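Local coordinates for geranylgeranyl pyrophosphate synthetase (Pyrococcus horikoshii, PDB 1WY0), which probably catalyses the condensation of isopentenyl diphosphate with allylic diphosphates to make geranylgeranyl diphosphate, an isoprenoid precursor of archaeal membrane lipids, at residues L245-D258 / L293-I306. Residues are numbered along the deposited sequence; the frame is centred on the assembly and turned at random.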
ATOM      1  N   LEU A 245      -7.160  -4.124  26.132  1.00 32.57           N
ATOM      2  CA  LEU A 245      -8.100  -3.405  26.991  1.00 31.56           C
ATOM      3  C   LEU A 245      -7.937  -3.852  28.436  1.00 32.13           C
ATOM      4  O   LEU A 245      -8.209  -3.090  29.360  1.00 32.16           O
ATOM      5  CB  LEU A 245      -9.541  -3.662  26.546  1.00 28.89           C
ATOM      6  CG  LEU A 245     -10.617  -3.091  27.470  1.00 27.00           C
ATOM      7  CD1 LEU A 245     -10.342  -1.623  27.768  1.00 27.73           C
ATOM      8  CD2 LEU A 245     -11.976  -3.269  26.814  1.00 25.50           C
ATOM      9  N   ILE A 246      -7.500  -5.096  28.618  1.00 30.83           N
ATOM     10  CA  ILE A 246      -7.285  -5.660  29.943  1.00 31.89           C
ATOM     11  C   ILE A 246      -6.143  -4.937  30.651  1.00 32.84           C
ATOM     12  O   ILE A 246      -6.243  -4.571  31.823  1.00 34.47           O
ATOM     13  CB  ILE A 246      -6.949  -7.161  29.842  1.00 32.77           C
ATOM     14  CG1 ILE A 246      -8.078  -7.887  29.108  1.00 33.38           C
ATOM     15  CG2 ILE A 246      -6.740  -7.752  31.233  1.00 32.65           C
ATOM     16  CD1 ILE A 246      -7.715  -9.272  28.617  1.00 36.36           C
ATOM     17  N   VAL A 247      -5.050  -4.732  29.928  1.00 33.49           N
ATOM     18  CA  VAL A 247      -3.884  -4.056  30.474  1.00 32.09           C
ATOM     19  C   VAL A 247      -4.188  -2.570  30.708  1.00 32.48           C
ATOM     20  O   VAL A 247      -3.685  -1.971  31.662  1.00 30.17           O
ATOM     21  CB  VAL A 247      -2.693  -4.217  29.508  1.00 33.82           C
ATOM     22  CG1 VAL A 247      -1.561  -3.327  29.913  1.00 36.71           C
ATOM     23  CG2 VAL A 247      -2.230  -5.652  29.509  1.00 34.97           C
ATOM     24  N   ALA A 248      -5.006  -1.971  29.843  1.00 31.75           N
ATOM     25  CA  ALA A 248      -5.360  -0.564  30.011  1.00 32.78           C
ATOM     26  C   ALA A 248      -6.200  -0.399  31.281  1.00 32.94           C
ATOM     27  O   ALA A 248      -5.995   0.539  32.051  1.00 32.76           O
ATOM     28  CB  ALA A 248      -6.134  -0.055  28.801  1.00 30.80           C
ATOM     29  N   HIS A 249      -7.147  -1.305  31.498  1.00 33.30           N
ATOM     30  CA  HIS A 249      -7.983  -1.233  32.690  1.00 34.37           C
ATOM     31  C   HIS A 249      -7.118  -1.388  33.930  1.00 34.82           C
ATOM     32  O   HIS A 249      -7.311  -0.694  34.922  1.00 36.76           O
ATOM     33  CB  HIS A 249      -9.039  -2.335  32.687  1.00 35.39           C
ATOM     34  CG  HIS A 249      -9.872  -2.372  33.932  1.00 36.48           C
ATOM     35  ND1 HIS A 249      -9.493  -3.063  35.064  1.00 37.57           N
ATOM     36  CD2 HIS A 249     -11.086  -1.842  34.208  1.00 38.40           C
ATOM     37  CE1 HIS A 249     -10.436  -2.957  35.983  1.00 38.21           C
ATOM     38  NE2 HIS A 249     -11.415  -2.222  35.486  1.00 37.89           N
ATOM     39  N   PHE A 250      -6.162  -2.305  33.879  1.00 33.83           N
ATOM     40  CA  PHE A 250      -5.301  -2.533  35.042  1.00 33.59           C
ATOM     41  C   PHE A 250      -4.463  -1.300  35.401  1.00 34.17           C
ATOM     42  O   PHE A 250      -4.345  -0.900  36.554  1.00 34.71           O
ATOM     43  CB  PHE A 250      -4.378  -3.713  34.740  1.00 31.33           C
ATOM     44  CG  PHE A 250      -3.282  -3.764  35.763  1.00 30.67           C
ATOM     45  CD1 PHE A 250      -2.033  -3.240  35.458  1.00 29.58           C
ATOM     46  CD2 PHE A 250      -3.508  -4.363  36.990  1.00 33.42           C
ATOM     47  CE1 PHE A 250      -1.004  -3.319  36.386  1.00 31.15           C
ATOM     48  CE2 PHE A 250      -2.473  -4.438  37.920  1.00 31.31           C
ATOM     49  CZ  PHE A 250      -1.220  -3.915  37.622  1.00 30.92           C
ATOM     50  N   PHE A 251      -3.825  -0.712  34.368  1.00 34.98           N
ATOM     51  CA  PHE A 251      -3.024   0.489  34.604  1.00 36.68           C
ATOM     52  C   PHE A 251      -3.876   1.648  35.137  1.00 37.07           C
ATOM     53  O   PHE A 251      -3.417   2.512  35.875  1.00 35.57           O
ATOM     54  CB  PHE A 251      -2.355   0.902  33.290  1.00 36.90           C
ATOM     55  CG  PHE A 251      -1.152   0.041  33.035  1.00 38.86           C
ATOM     56  CD1 PHE A 251      -0.419  -0.460  34.104  1.00 39.12           C
ATOM     57  CD2 PHE A 251      -0.765  -0.233  31.733  1.00 39.76           C
ATOM     58  CE1 PHE A 251       0.702  -1.244  33.867  1.00 40.81           C
ATOM     59  CE2 PHE A 251       0.360  -1.020  31.504  1.00 41.07           C
ATOM     60  CZ  PHE A 251       1.095  -1.527  32.566  1.00 40.45           C
ATOM     61  N   GLU A 252      -5.154   1.668  34.709  1.00 37.65           N
ATOM     62  CA  GLU A 252      -6.035   2.734  35.181  1.00 41.91           C
ATOM     63  C   GLU A 252      -6.458   2.548  36.648  1.00 43.81           C
ATOM     64  O   GLU A 252      -6.774   3.494  37.358  1.00 45.74           O
ATOM     65  CB  GLU A 252      -7.272   2.804  34.284  1.00 42.94           C
ATOM     66  CG  GLU A 252      -7.795   4.240  34.160  1.00 47.05           C
ATOM     67  CD  GLU A 252      -8.537   4.413  32.854  1.00 47.40           C
ATOM     68  OE1 GLU A 252      -7.897   4.412  31.813  1.00 45.06           O
ATOM     69  OE2 GLU A 252      -9.756   4.608  32.898  1.00 50.83           O
ATOM     70  N   ASN A 253      -6.473   1.282  37.101  1.00 42.93           N
ATOM     71  CA  ASN A 253      -7.076   1.034  38.405  1.00 43.46           C
ATOM     72  C   ASN A 253      -6.082   0.595  39.491  1.00 44.52           C
ATOM     73  O   ASN A 253      -6.377   0.634  40.684  1.00 43.75           O
ATOM     74  CB  ASN A 253      -8.167  -0.021  38.219  1.00 42.63           C
ATOM     75  CG  ASN A 253      -9.453   0.647  37.801  1.00 44.98           C
ATOM     76  OD1 ASN A 253     -10.167   1.243  38.602  1.00 47.67           O
ATOM     77  ND2 ASN A 253      -9.800   0.446  36.515  1.00 43.39           N
ATOM     78  N   ALA A 254      -4.891   0.134  39.065  1.00 44.46           N
ATOM     79  CA  ALA A 254      -3.990  -0.486  40.041  1.00 44.55           C
ATOM     80  C   ALA A 254      -3.194   0.527  40.882  1.00 45.89           C
ATOM     81  O   ALA A 254      -2.927   1.647  40.462  1.00 46.31           O
ATOM     82  CB  ALA A 254      -3.039  -1.423  39.305  1.00 43.52           C
ATOM     83  N   ASP A 255      -2.804   0.157  42.102  1.00 46.45           N
ATOM     84  CA  ASP A 255      -2.035   1.059  42.953  1.00 46.62           C
ATOM     85  C   ASP A 255      -0.597   1.036  42.453  1.00 46.44           C
ATOM     86  O   ASP A 255      -0.221   0.158  41.684  1.00 44.24           O
ATOM     87  CB  ASP A 255      -2.089   0.626  44.427  1.00 47.67           C
ATOM     88  CG  ASP A 255      -1.531  -0.766  44.653  1.00 50.26           C
ATOM     89  OD1 ASP A 255      -0.360  -1.018  44.298  1.00 51.73           O
ATOM     90  OD2 ASP A 255      -2.264  -1.616  45.200  1.00 52.79           O
ATOM     91  N   GLU A 256       0.199   2.002  42.891  1.00 46.55           N
ATOM     92  CA  GLU A 256       1.585   2.104  42.458  1.00 47.47           C
ATOM     93  C   GLU A 256       2.426   0.856  42.642  1.00 47.75           C
ATOM     94  O   GLU A 256       3.183   0.472  41.749  1.00 46.83           O
ATOM     95  CB  GLU A 256       2.258   3.281  43.157  1.00 48.90           C
ATOM     96  CG  GLU A 256       2.005   4.593  42.457  1.00 50.28           C
ATOM     97  CD  GLU A 256       2.479   4.553  41.020  1.00 51.75           C
ATOM     98  OE1 GLU A 256       3.662   4.214  40.796  1.00 54.00           O
ATOM     99  OE2 GLU A 256       1.665   4.846  40.116  1.00 53.55           O
ATOM    100  N   LYS A 257       2.302   0.222  43.800  1.00 48.02           N
ATOM    101  CA  LYS A 257       3.066  -0.954  44.099  1.00 49.62           C
ATOM    102  C   LYS A 257       2.826  -2.044  43.035  1.00 47.95           C
ATOM    103  O   LYS A 257       3.734  -2.657  42.490  1.00 47.41           O
ATOM    104  CB  LYS A 257       2.566  -1.388  45.475  1.00 51.85           C
ATOM    105  CG  LYS A 257       3.484  -2.379  46.147  1.00 56.25           C
ATOM    106  CD  LYS A 257       2.801  -3.170  47.266  1.00 59.92           C
ATOM    107  CE  LYS A 257       2.899  -4.681  47.003  1.00 62.62           C
ATOM    108  NZ  LYS A 257       1.881  -5.393  47.779  1.00 64.91           N
ATOM    109  N   ASP A 258       1.553  -2.279  42.749  1.00 47.54           N
ATOM    110  CA  ASP A 258       1.190  -3.296  41.784  1.00 47.69           C
ATOM    111  C   ASP A 258       1.608  -2.939  40.364  1.00 47.00           C
ATOM    112  O   ASP A 258       2.171  -3.779  39.664  1.00 47.20           O
ATOM    113  CB  ASP A 258      -0.309  -3.589  41.880  1.00 47.37           C
ATOM    114  CG  ASP A 258      -0.698  -4.168  43.242  1.00 46.85           C
ATOM    115  OD1 ASP A 258       0.159  -4.818  43.866  1.00 45.25           O
ATOM    116  OD2 ASP A 258      -1.853  -3.987  43.684  1.00 45.79           O
ATOM    117  N   LEU A 293      -2.216 -10.198  39.128  1.00 39.88           N
ATOM    118  CA  LEU A 293      -2.292  -8.764  39.360  1.00 38.82           C
ATOM    119  C   LEU A 293      -3.484  -8.192  38.610  1.00 38.35           C
ATOM    120  O   LEU A 293      -4.156  -7.301  39.103  1.00 39.74           O
ATOM    121  CB  LEU A 293      -1.005  -8.079  38.901  1.00 37.66           C
ATOM    122  CG  LEU A 293       0.108  -8.086  39.942  1.00 38.47           C
ATOM    123  CD1 LEU A 293       1.349  -7.403  39.394  1.00 39.41           C
ATOM    124  CD2 LEU A 293      -0.381  -7.376  41.192  1.00 38.35           C
ATOM    125  N   LEU A 294      -3.742  -8.723  37.421  1.00 37.63           N
ATOM    126  CA  LEU A 294      -4.854  -8.279  36.591  1.00 38.49           C
ATOM    127  C   LEU A 294      -6.218  -8.673  37.170  1.00 38.49           C
ATOM    128  O   LEU A 294      -7.185  -7.908  37.091  1.00 38.96           O
ATOM    129  CB  LEU A 294      -4.719  -8.870  35.184  1.00 39.12           C
ATOM    130  CG  LEU A 294      -3.484  -8.483  34.363  1.00 39.32           C
ATOM    131  CD1 LEU A 294      -3.525  -9.201  33.030  1.00 39.30           C
ATOM    132  CD2 LEU A 294      -3.448  -6.971  34.160  1.00 40.59           C
ATOM    133  N   LYS A 295      -6.293  -9.871  37.741  1.00 38.43           N
ATOM    134  CA  LYS A 295      -7.547 -10.368  38.307  1.00 39.95           C
ATOM    135  C   LYS A 295      -7.915  -9.604  39.581  1.00 38.79           C
ATOM    136  O   LYS A 295      -9.073  -9.379  39.911  1.00 39.36           O
ATOM    137  CB  LYS A 295      -7.357 -11.844  38.656  1.00 40.98           C
ATOM    138  CG  LYS A 295      -7.409 -12.765  37.439  1.00 42.53           C
ATOM    139  CD  LYS A 295      -7.181 -14.222  37.843  1.00 44.19           C
ATOM    140  CE  LYS A 295      -7.272 -15.194  36.661  1.00 45.60           C
ATOM    141  NZ  LYS A 295      -7.152 -16.572  37.142  1.00 46.02           N
ATOM    142  N   LYS A 296      -6.856  -9.245  40.328  1.00 39.41           N
ATOM    143  CA  LYS A 296      -7.041  -8.472  41.550  1.00 40.17           C
ATOM    144  C   LYS A 296      -7.961  -7.270  41.327  1.00 41.13           C
ATOM    145  O   LYS A 296      -8.735  -6.880  42.190  1.00 44.16           O
ATOM    146  CB  LYS A 296      -5.660  -7.992  41.995  1.00 41.71           C
ATOM    147  CG  LYS A 296      -5.672  -7.252  43.338  1.00 42.37           C
ATOM    148  CD  LYS A 296      -4.250  -7.035  43.867  1.00 41.33           C
ATOM    149  CE  LYS A 296      -4.173  -6.086  45.073  1.00 43.03           C
ATOM    150  NZ  LYS A 296      -2.771  -5.812  45.400  1.00 42.56           N
ATOM    151  N   TYR A 297      -7.831  -6.655  40.129  1.00 39.08           N
ATOM    152  CA  TYR A 297      -8.602  -5.447  39.847  1.00 37.43           C
ATOM    153  C   TYR A 297      -9.753  -5.687  38.858  1.00 36.87           C
ATOM    154  O   TYR A 297     -10.321  -4.757  38.298  1.00 36.09           O
ATOM    155  CB  TYR A 297      -7.653  -4.385  39.281  1.00 36.48           C
ATOM    156  CG  TYR A 297      -6.664  -3.972  40.313  1.00 35.58           C
ATOM    157  CD1 TYR A 297      -6.985  -2.972  41.227  1.00 36.24           C
ATOM    158  CD2 TYR A 297      -5.399  -4.555  40.344  1.00 35.39           C
ATOM    159  CE1 TYR A 297      -6.052  -2.564  42.169  1.00 35.42           C
ATOM    160  CE2 TYR A 297      -4.463  -4.144  41.277  1.00 36.27           C
ATOM    161  CZ  TYR A 297      -4.785  -3.149  42.186  1.00 36.19           C
ATOM    162  OH  TYR A 297      -3.864  -2.752  43.136  1.00 36.92           O
ATOM    163  N   GLY A 298     -10.062  -6.975  38.603  1.00 37.70           N
ATOM    164  CA  GLY A 298     -11.214  -7.284  37.755  1.00 35.62           C
ATOM    165  C   GLY A 298     -10.962  -6.941  36.278  1.00 34.59           C
ATOM    166  O   GLY A 298     -11.850  -6.977  35.437  1.00 35.08           O
ATOM    167  N   SER A 299      -9.720  -6.615  35.950  1.00 34.29           N
ATOM    168  CA  SER A 299      -9.375  -6.227  34.583  1.00 35.96           C
ATOM    169  C   SER A 299      -9.795  -7.234  33.507  1.00 35.89           C
ATOM    170  O   SER A 299     -10.348  -6.843  32.486  1.00 36.04           O
ATOM    171  CB  SER A 299      -7.871  -5.956  34.488  1.00 34.33           C
ATOM    172  OG  SER A 299      -7.518  -4.829  35.283  1.00 36.63           O
ATOM    173  N   ILE A 300      -9.537  -8.521  33.713  1.00 35.45           N
ATOM    174  CA  ILE A 300      -9.930  -9.489  32.701  1.00 37.54           C
ATOM    175  C   ILE A 300     -11.454  -9.498  32.556  1.00 38.36           C
ATOM    176  O   ILE A 300     -11.982  -9.318  31.463  1.00 39.25           O
ATOM    177  CB  ILE A 300      -9.434 -10.911  33.030  1.00 36.00           C
ATOM    178  CG1 ILE A 300      -7.904 -10.926  33.147  1.00 37.44           C
ATOM    179  CG2 ILE A 300      -9.860 -11.857  31.927  1.00 35.99           C
ATOM    180  CD1 ILE A 300      -7.297 -12.302  33.399  1.00 36.21           C
ATOM    181  N   ASP A 301     -12.152  -9.701  33.666  1.00 39.66           N
ATOM    182  CA  ASP A 301     -13.614  -9.722  33.677  1.00 41.87           C
ATOM    183  C   ASP A 301     -14.161  -8.436  33.035  1.00 40.17           C
ATOM    184  O   ASP A 301     -15.114  -8.465  32.255  1.00 39.39           O
ATOM    185  CB  ASP A 301     -14.101  -9.846  35.128  1.00 45.98           C
ATOM    186  CG  ASP A 301     -15.333 -10.715  35.263  1.00 51.24           C
ATOM    187  OD1 ASP A 301     -16.453 -10.238  34.951  1.00 53.37           O
ATOM    188  OD2 ASP A 301     -15.179 -11.886  35.684  1.00 53.58           O
ATOM    189  N   TYR A 302     -13.547  -7.308  33.369  1.00 38.98           N
ATOM    190  CA  TYR A 302     -13.957  -6.025  32.815  1.00 40.32           C
ATOM    191  C   TYR A 302     -14.013  -6.076  31.291  1.00 39.10           C
ATOM    192  O   TYR A 302     -15.041  -5.765  30.694  1.00 38.20           O
ATOM    193  CB  TYR A 302     -12.977  -4.929  33.236  1.00 40.17           C
ATOM    194  CG  TYR A 302     -13.156  -3.626  32.481  1.00 42.16           C
ATOM    195  CD1 TYR A 302     -14.128  -2.699  32.862  1.00 43.25           C
ATOM    196  CD2 TYR A 302     -12.358  -3.330  31.374  1.00 43.49           C
ATOM    197  CE1 TYR A 302     -14.302  -1.507  32.148  1.00 45.17           C
ATOM    198  CE2 TYR A 302     -12.520  -2.153  30.659  1.00 43.68           C
ATOM    199  CZ  TYR A 302     -13.494  -1.246  31.047  1.00 45.55           C
ATOM    200  OH  TYR A 302     -13.677  -0.101  30.315  1.00 47.08           O
ATOM    201  N   ALA A 303     -12.897  -6.462  30.671  1.00 37.95           N
ATOM    202  CA  ALA A 303     -12.809  -6.548  29.214  1.00 37.31           C
ATOM    203  C   ALA A 303     -13.804  -7.557  28.642  1.00 37.47           C
ATOM    204  O   ALA A 303     -14.374  -7.344  27.563  1.00 38.50           O
ATOM    205  CB  ALA A 303     -11.385  -6.915  28.799  1.00 36.06           C
ATOM    206  N   ALA A 304     -14.015  -8.657  29.360  1.00 37.37           N
ATOM    207  CA  ALA A 304     -14.963  -9.676  28.912  1.00 38.32           C
ATOM    208  C   ALA A 304     -16.368  -9.074  28.796  1.00 39.36           C
ATOM    209  O   ALA A 304     -17.090  -9.322  27.824  1.00 37.51           O
ATOM    210  CB  ALA A 304     -14.971 -10.849  29.888  1.00 37.88           C
ATOM    211  N   GLU A 305     -16.740  -8.273  29.791  1.00 42.05           N
ATOM    212  CA  GLU A 305     -18.055  -7.637  29.817  1.00 44.41           C
ATOM    213  C   GLU A 305     -18.206  -6.618  28.706  1.00 44.45           C
ATOM    214  O   GLU A 305     -19.247  -6.552  28.055  1.00 44.21           O
ATOM    215  CB  GLU A 305     -18.291  -6.955  31.169  1.00 46.19           C
ATOM    216  CG  GLU A 305     -18.518  -7.928  32.303  1.00 50.86           C
ATOM    217  CD  GLU A 305     -18.929  -9.304  31.810  1.00 54.70           C
ATOM    218  OE1 GLU A 305     -19.978  -9.416  31.140  1.00 55.45           O
ATOM    219  OE2 GLU A 305     -18.191 -10.277  32.088  1.00 57.64           O
ATOM    220  N   ILE A 306     -17.170  -5.816  28.495  1.00 43.68           N
ATOM    221  CA  ILE A 306     -17.215  -4.821  27.438  1.00 43.80           C
ATOM    222  C   ILE A 306     -17.479  -5.511  26.110  1.00 43.21           C
ATOM    223  O   ILE A 306     -18.312  -5.066  25.319  1.00 42.90           O
ATOM    224  CB  ILE A 306     -15.893  -4.048  27.346  1.00 43.99           C
ATOM    225  CG1 ILE A 306     -15.784  -3.090  28.528  1.00 45.08           C
ATOM    226  CG2 ILE A 306     -15.810  -3.298  26.035  1.00 43.90           C
ATOM    227  CD1 ILE A 306     -17.035  -2.242  28.740  1.00 45.89           C
TER
HETATM  228  O   HOH W   1      -0.896  -3.650  47.262  1.00 60.04           O
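In the all-helical polyprenyl synthetase fold, Tyr-297 and Ser-299, on either side of the Schellman glycine Gly-298, dock against helix 245-253 and the turn after it. The axes of helices 245-253 and 299-306 come within 8.2 Å, with 128° between their N-to-C directions. Ile-246 is the knob in a hole made by Leu-294, Ser-299, Ile-300 and Ala-303. Its CG1 presses tightly on Ala-303 CB, at 3.5 Å. His-249 ND1 and Ser-299 OG share a hydrogen bond of 2.7 Å. His-249 holds CG anti to its own N (chi1 176°), which carries the ring across to Tyr-302, where the rings form an offset stack with centroids 4.3 Å apart. Asn-253 ND2 lies over the rim of the opposite imidazole face, held by its hydrogen bond to His-249 O. Phe-250 CB packs on Leu-294 CD2. Tyr-297 lays one ring face over Ala-254 CA. Its OH accepts a nearly straight bond from Asp-255 N, 3.3 Å long, and lies 2.4 Å from Asp-258 OD2, doubtfully short for a hydrogen bond. Lys-296 NZ meets the same Asp-258 OD2 on the syn side, 23° out of the carboxylate plane, in a 2.7 Å salt bridge. A phenylalanine in place of Tyr-297 would probably leave Asp-255 N without this acceptor. Asp-255 OD1 caps helix 256-264 through Asp-258 N. Helix 197-224 packs on Ile-246, Leu-294 and Ile-300, helix 167-193 touches Leu-245 and Tyr-302, and Phe-262 of helix 256-264 meets Phe-250.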